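Local coordinates for glutaredoxin related protein (Sulfolobus solfataricus, PDB 4MNN) that probably catalyses thiol-disulfide exchange in substrate proteins, as an atypical protein disulfide oxidoreductase of the glutaredoxin family with a thioredoxin fold, at residues 58-63 / 72-77; 79-84 / 124-129. One frame throughout, in Å; residues are numbered along the deposited sequence. Where two conformers were deposited one is given.

Contact 1: 58-63 / 72-77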
loop_
_atom_site.group_PDB
_atom_site.type_symbol
_atom_site.label_atom_id
_atom_site.label_comp_id
_atom_site.label_asym_id
_atom_site.label_seq_id
_atom_site.Cartn_x
_atom_site.Cartn_y
_atom_site.Cartn_z
ATOM N N VAL A 58 -1.753 -6.258 -9.983
ATOM C CA VAL A 58 -1.476 -6.009 -8.556
ATOM C C VAL A 58 -0.762 -4.655 -8.454
ATOM O O VAL A 58 0.331 -4.470 -9.001
ATOM C CB VAL A 58 -0.553 -7.107 -7.942
ATOM C CG1 VAL A 58 -0.219 -6.768 -6.469
ATOM C CG2 VAL A 58 -1.238 -8.493 -8.030
ATOM N N TYR A 59 -1.398 -3.691 -7.793
ATOM C CA TYR A 59 -0.817 -2.377 -7.619
ATOM C C TYR A 59 0.223 -2.379 -6.532
ATOM O O TYR A 59 1.270 -1.744 -6.667
ATOM C CB TYR A 59 -1.910 -1.356 -7.325
ATOM C CG TYR A 59 -2.701 -1.046 -8.574
ATOM C CD1 TYR A 59 -3.677 -1.926 -9.037
ATOM C CD2 TYR A 59 -2.419 0.098 -9.331
ATOM C CE1 TYR A 59 -4.369 -1.684 -10.248
ATOM C CE2 TYR A 59 -3.099 0.352 -10.533
ATOM C CZ TYR A 59 -4.070 -0.548 -10.977
ATOM O OH TYR A 59 -4.763 -0.307 -12.160
ATOM N N TYR A 60 -0.055 -3.095 -5.451
ATOM C CA TYR A 60 0.936 -3.227 -4.391
ATOM C C TYR A 60 0.460 -4.222 -3.360
ATOM O O TYR A 60 -0.700 -4.649 -3.377
ATOM C CB TYR A 60 1.189 -1.857 -3.728
ATOM C CG TYR A 60 -0.026 -1.251 -3.057
ATOM C CD1 TYR A 60 -0.421 -1.662 -1.786
ATOM C CD2 TYR A 60 -0.795 -0.275 -3.705
ATOM C CE1 TYR A 60 -1.551 -1.112 -1.169
ATOM C CE2 TYR A 60 -1.948 0.277 -3.098
ATOM C CZ TYR A 60 -2.313 -0.142 -1.842
ATOM O OH TYR A 60 -3.448 0.361 -1.198
ATOM N N THR A 61 1.368 -4.587 -2.462
ATOM C CA THR A 61 1.049 -5.468 -1.345
ATOM C C THR A 61 1.554 -4.699 -0.131
ATOM O O THR A 61 2.671 -4.152 -0.157
ATOM C CB THR A 61 1.843 -6.784 -1.339
ATOM O OG1 THR A 61 1.526 -7.540 -2.498
ATOM C CG2 THR A 61 1.466 -7.627 -0.096
ATOM N N TYR A 62 0.726 -4.658 0.903
ATOM C CA TYR A 62 1.058 -4.020 2.155
ATOM C C TYR A 62 1.181 -5.185 3.144
ATOM O O TYR A 62 0.181 -5.914 3.385
ATOM C CB TYR A 62 -0.102 -3.120 2.585
ATOM C CG TYR A 62 0.209 -2.280 3.791
ATOM C CD1 TYR A 62 0.459 -0.904 3.675
ATOM C CD2 TYR A 62 0.236 -2.853 5.078
ATOM C CE1 TYR A 62 0.724 -0.120 4.812
ATOM C CE2 TYR A 62 0.500 -2.083 6.219
ATOM C CZ TYR A 62 0.746 -0.728 6.084
ATOM O OH TYR A 62 1.044 0.010 7.221
ATOM N N TYR A 63 2.383 -5.370 3.676
ATOM C CA TYR A 63 2.659 -6.410 4.650
ATOM C C TYR A 63 2.471 -5.847 6.060
ATOM O O TYR A 63 3.335 -5.148 6.589
ATOM C CB TYR A 63 4.077 -6.937 4.434
ATOM C CG TYR A 63 4.215 -7.624 3.078
ATOM C CD1 TYR A 63 4.785 -6.957 1.978
ATOM C CD2 TYR A 63 3.823 -8.967 2.917
ATOM C CE1 TYR A 63 4.968 -7.603 0.773
ATOM C CE2 TYR A 63 4.009 -9.636 1.705
ATOM C CZ TYR A 63 4.580 -8.949 0.641
ATOM O OH TYR A 63 4.756 -9.600 -0.567
ATOM N N TRP A 72 -5.772 6.252 6.243
ATOM C CA TRP A 72 -6.220 7.308 5.359
ATOM C C TRP A 72 -5.574 7.192 3.977
ATOM O O TRP A 72 -6.281 7.248 2.950
ATOM C CB TRP A 72 -5.953 8.660 6.031
ATOM C CG TRP A 72 -6.230 9.857 5.173
ATOM C CD1 TRP A 72 -7.361 10.111 4.435
ATOM C CD2 TRP A 72 -5.355 10.967 4.962
ATOM N NE1 TRP A 72 -7.234 11.318 3.774
ATOM C CE2 TRP A 72 -6.012 11.864 4.082
ATOM C CE3 TRP A 72 -4.073 11.297 5.438
ATOM C CZ2 TRP A 72 -5.431 13.062 3.658
ATOM C CZ3 TRP A 72 -3.495 12.497 5.011
ATOM C CH2 TRP A 72 -4.181 13.362 4.133
ATOM N N PRO A 73 -4.232 7.053 3.919
ATOM C CA PRO A 73 -3.550 6.922 2.625
ATOM C C PRO A 73 -4.037 5.663 1.901
ATOM O O PRO A 73 -4.202 5.659 0.696
ATOM C CB PRO A 73 -2.079 6.791 2.994
ATOM C CG PRO A 73 -1.977 7.439 4.301
ATOM C CD PRO A 73 -3.266 7.198 5.022
ATOM N N PHE A 74 -4.281 4.598 2.655
ATOM C CA PHE A 74 -4.721 3.336 2.053
ATOM C C PHE A 74 -6.093 3.508 1.370
ATOM O O PHE A 74 -6.271 3.139 0.206
ATOM C CB PHE A 74 -4.770 2.247 3.146
ATOM C CG PHE A 74 -5.328 0.930 2.666
ATOM C CD1 PHE A 74 -4.587 0.111 1.811
ATOM C CD2 PHE A 74 -6.587 0.513 3.069
ATOM C CE1 PHE A 74 -5.109 -1.124 1.363
ATOM C CE2 PHE A 74 -7.118 -0.724 2.619
ATOM C CZ PHE A 74 -6.366 -1.528 1.766
ATOM N N LEU A 75 -7.051 4.099 2.077
ATOM C CA LEU A 75 -8.368 4.352 1.502
ATOM C C LEU A 75 -8.258 5.295 0.318
ATOM O O LEU A 75 -8.949 5.121 -0.680
ATOM C CB LEU A 75 -9.314 4.977 2.545
ATOM C CG LEU A 75 -9.723 4.013 3.648
ATOM C CD1 LEU A 75 -10.500 4.755 4.690
ATOM C CD2 LEU A 75 -10.510 2.846 3.042
ATOM N N ASN A 76 -7.408 6.307 0.418
ATOM C CA ASN A 76 -7.232 7.220 -0.695
ATOM C C ASN A 76 -6.721 6.489 -1.926
ATOM O O ASN A 76 -7.088 6.823 -3.062
ATOM C CB ASN A 76 -6.211 8.294 -0.355
ATOM C CG ASN A 76 -6.836 9.629 -0.085
ATOM O OD1 ASN A 76 -7.867 9.718 0.550
ATOM N ND2 ASN A 76 -6.176 10.693 -0.534
ATOM N N SER A 77 -5.830 5.526 -1.727
ATOM C CA SER A 77 -5.292 4.834 -2.875
ATOM C C SER A 77 -6.370 4.024 -3.540
ATOM O O SER A 77 -6.380 3.879 -4.757
ATOM C CB SER A 77 -4.117 3.903 -2.513
ATOM O OG SER A 77 -4.525 2.766 -1.751
#

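Contact 2: 79-84 / 124-129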
loop_
_atom_site.group_PDB
_atom_site.type_symbol
_atom_site.label_atom_id
_atom_site.label_comp_id
_atom_site.label_asym_id
_atom_site.label_seq_id
_atom_site.Cartn_x
_atom_site.Cartn_y
_atom_site.Cartn_z
ATOM N N VAL A 79 -9.547 4.698 -3.833
ATOM C CA VAL A 79 -10.367 5.600 -4.641
ATOM C C VAL A 79 -9.611 6.054 -5.890
ATOM O O VAL A 79 -10.171 6.081 -6.979
ATOM C CB VAL A 79 -10.784 6.820 -3.793
ATOM C CG1 VAL A 79 -11.554 7.854 -4.662
ATOM C CG2 VAL A 79 -11.618 6.340 -2.600
ATOM N N ARG A 80 -8.336 6.420 -5.736
ATOM C CA ARG A 80 -7.553 6.889 -6.886
ATOM C C ARG A 80 -7.398 5.799 -7.936
ATOM O O ARG A 80 -7.571 6.044 -9.132
ATOM C CB ARG A 80 -6.167 7.382 -6.445
ATOM C CG ARG A 80 -6.149 8.632 -5.576
ATOM C CD ARG A 80 -4.836 9.438 -5.807
ATOM N NE ARG A 80 -4.915 10.717 -5.113
ATOM C CZ ARG A 80 -4.445 10.940 -3.888
ATOM N NH1 ARG A 80 -3.832 9.963 -3.210
ATOM N NH2 ARG A 80 -4.644 12.128 -3.316
ATOM N N ILE A 81 -7.090 4.586 -7.483
ATOM C CA ILE A 81 -6.926 3.475 -8.400
ATOM C C ILE A 81 -8.274 3.141 -9.092
ATOM O O ILE A 81 -8.315 2.926 -10.310
ATOM C CB ILE A 81 -6.373 2.237 -7.644
ATOM C CG1 ILE A 81 -4.913 2.481 -7.269
ATOM C CG2 ILE A 81 -6.448 0.971 -8.509
ATOM C CD1 ILE A 81 -4.418 1.541 -6.160
ATOM N N SER A 82 -9.360 3.132 -8.329
ATOM C CA SER A 82 -10.656 2.790 -8.903
ATOM C C SER A 82 -11.148 3.812 -9.936
ATOM O O SER A 82 -11.856 3.451 -10.879
ATOM C CB SER A 82 -11.696 2.632 -7.796
ATOM O OG SER A 82 -12.910 2.137 -8.330
ATOM N N ASN A 83 -10.773 5.074 -9.749
ATOM C CA ASN A 83 -11.166 6.162 -10.661
ATOM C C ASN A 83 -10.077 6.444 -11.695
ATOM O O ASN A 83 -10.268 7.240 -12.627
ATOM C CB ASN A 83 -11.435 7.441 -9.879
ATOM C CG ASN A 83 -12.737 7.389 -9.110
ATOM O OD1 ASN A 83 -12.891 8.056 -8.100
ATOM N ND2 ASN A 83 -13.681 6.603 -9.592
ATOM N N ASN A 84 -8.941 5.776 -11.546
ATOM C CA ASN A 84 -7.815 5.957 -12.464
ATOM C C ASN A 84 -7.362 7.409 -12.499
ATOM O O ASN A 84 -7.137 7.999 -13.574
ATOM C CB ASN A 84 -8.168 5.483 -13.874
ATOM C CG ASN A 84 -6.959 5.487 -14.800
ATOM O OD1 ASN A 84 -5.824 5.349 -14.339
ATOM N ND2 ASN A 84 -7.193 5.635 -16.107
ATOM N N VAL A 124 2.795 6.320 -7.560
ATOM C CA VAL A 124 3.808 5.839 -8.484
ATOM C C VAL A 124 3.421 4.420 -8.995
ATOM O O VAL A 124 3.572 4.106 -10.193
ATOM C CB VAL A 124 5.191 5.798 -7.795
ATOM C CG1 VAL A 124 6.207 5.140 -8.701
ATOM C CG2 VAL A 124 5.631 7.208 -7.407
ATOM N N SER A 125 2.894 3.563 -8.118
ATOM C CA SER A 125 2.515 2.197 -8.544
ATOM C C SER A 125 1.373 2.222 -9.566
ATOM O O SER A 125 1.230 1.307 -10.382
ATOM C CB SER A 125 2.116 1.330 -7.323
ATOM O OG SER A 125 0.794 1.583 -6.843
ATOM N N GLN A 126 0.570 3.280 -9.511
ATOM C CA GLN A 126 -0.541 3.471 -10.463
ATOM C C GLN A 126 -0.033 3.855 -11.847
ATOM O O GLN A 126 -0.549 3.379 -12.873
ATOM C CB GLN A 126 -1.421 4.622 -10.003
ATOM C CG GLN A 126 -2.698 4.270 -9.353
ATOM C CD GLN A 126 -3.477 5.530 -8.990
ATOM O OE1 GLN A 126 -3.250 6.123 -7.952
ATOM N NE2 GLN A 126 -4.360 5.953 -9.867
ATOM N N ILE A 127 0.950 4.759 -11.866
ATOM C CA ILE A 127 1.537 5.293 -13.090
ATOM C C ILE A 127 2.498 4.364 -13.782
ATOM O O ILE A 127 2.634 4.409 -14.997
ATOM C CB ILE A 127 2.409 6.556 -12.806
ATOM C CG1 ILE A 127 1.601 7.642 -12.123
ATOM C CG2 ILE A 127 3.015 7.080 -14.096
ATOM C CD1 ILE A 127 2.492 8.691 -11.537
ATOM N N ASN A 128 3.161 3.519 -13.008
ATOM C CA ASN A 128 4.232 2.704 -13.564
ATOM C C ASN A 128 4.125 1.216 -13.248
ATOM O O ASN A 128 4.432 0.779 -12.134
ATOM C CB ASN A 128 5.550 3.319 -13.010
ATOM C CG ASN A 128 6.806 2.661 -13.542
ATOM O OD1 ASN A 128 7.923 3.149 -13.301
ATOM N ND2 ASN A 128 6.652 1.585 -14.250
ATOM N N GLU A 129 3.693 0.440 -14.243
ATOM C CA GLU A 129 3.545 -1.000 -14.076
ATOM C C GLU A 129 4.867 -1.730 -13.991
ATOM O O GLU A 129 4.893 -2.930 -13.685
ATOM C CB GLU A 129 2.761 -1.586 -15.251
ATOM C CG GLU A 129 1.421 -0.968 -15.458
ATOM C CD GLU A 129 0.755 -1.505 -16.703
ATOM O OE1 GLU A 129 0.550 -2.748 -16.762
ATOM O OE2 GLU A 129 0.451 -0.688 -17.607
HETATM O O HOH W 1 -4.781 4.127 -12.060
#

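Contact 1: 58-63 / 72-77
Y60 reaches out from strand 57-63 and hands its phenol to S77 on helix 71-83. Its CB leaves the strand toward the helix. CG is held between the backbone N and the carbonyl carbon (chi1 62°), which carries the ring toward the helix. Further along the ring, Y60 CE2 lies 3.8 Å from S77 OG and Y60 CZ 3.7 Å from the same oxygen. The tip makes the real bond: Y60 OH donates to S77 OG at 2.7 Å, and OG arrives at the ring edge, near its plane. S77 in turn donates to a carbonyl one turn back, S77 OG lying 2.6 Å from F74 O and tilted 17° from that carbonyl's plane. Two directed bonds thus run in sequence from phenol to serine to backbone, using the hydroxyls of two buried residues. F74 meets the phenol at its edge: F74 CD1 stands 3.2 Å from Y60 OH, near the plane of the tyrosine ring, while the two side chains cross obliquely. Beyond the pair, the Y60 ring stacks on Y122 of helix 114-127 and touches V52 of the neighbouring strand 49-54, and F74 packs on F30 and F33 of helix 27-33.

Contact 2: 79-84 / 124-129
One side chain, Q126, makes every close contact from its side here, and its amide reaches N84 through a single water. Q126 NE2 donates to that water at 2.9 Å, and the water in turn donates to N84 OD1 at 2.8 Å. The same NE2 also donates to V85 O, just past the segment, so two bonds fix how the amide is turned. Behind it the chain is extended from CG onward but starts from an unusual first torsion (chi1 -103°), off any staggered position. Q126 CG lies against I81 CG1 at 3.5 Å, Q126 CD follows at 3.8 Å from the same carbon, and Q126 OE1 rests 3.5 Å from R80 CB. The surface being met is a Schellman motif: N84, with positive phi, is the C-prime residue just past helix 71-83, V85 N turns back to R80 O, and a weak bond joins N84 N to I81 O. V85 is therefore used twice, its N closing the helix and its O receiving Q126. With an alanine in place of Q126, V85 O and the bridging water would probably lose their amide partner and a gap would open beside I81 CG1. R80 sends its guanidinium away from Q126 to a salt bridge with E119, an earlier residue of helix 114-127, while R57 donates to both S125 O and Q126 O.

Overall arrangement
Contact 1 and contact 2 follow one another along the chain, their centres about 10 Å apart, and both use helix 71-83: contact 1 holds its earlier turns to strand 57-63 of the mixed sheet, contact 2 sets its last turn against the end of helix 114-127. Contact 1 lies near the middle of the molecule, contact 2 farther out. Y59 links them, with Y59 O 3.3 Å from S125 CB and Y59 CZ 3.7 Å from I81 CG2. Contact 2 brings together the two thioredoxin-type sequence regions, and helix 114-127 begins with C114, which is disulfide-bonded to C111, a CxxC pair consistent with a redox role.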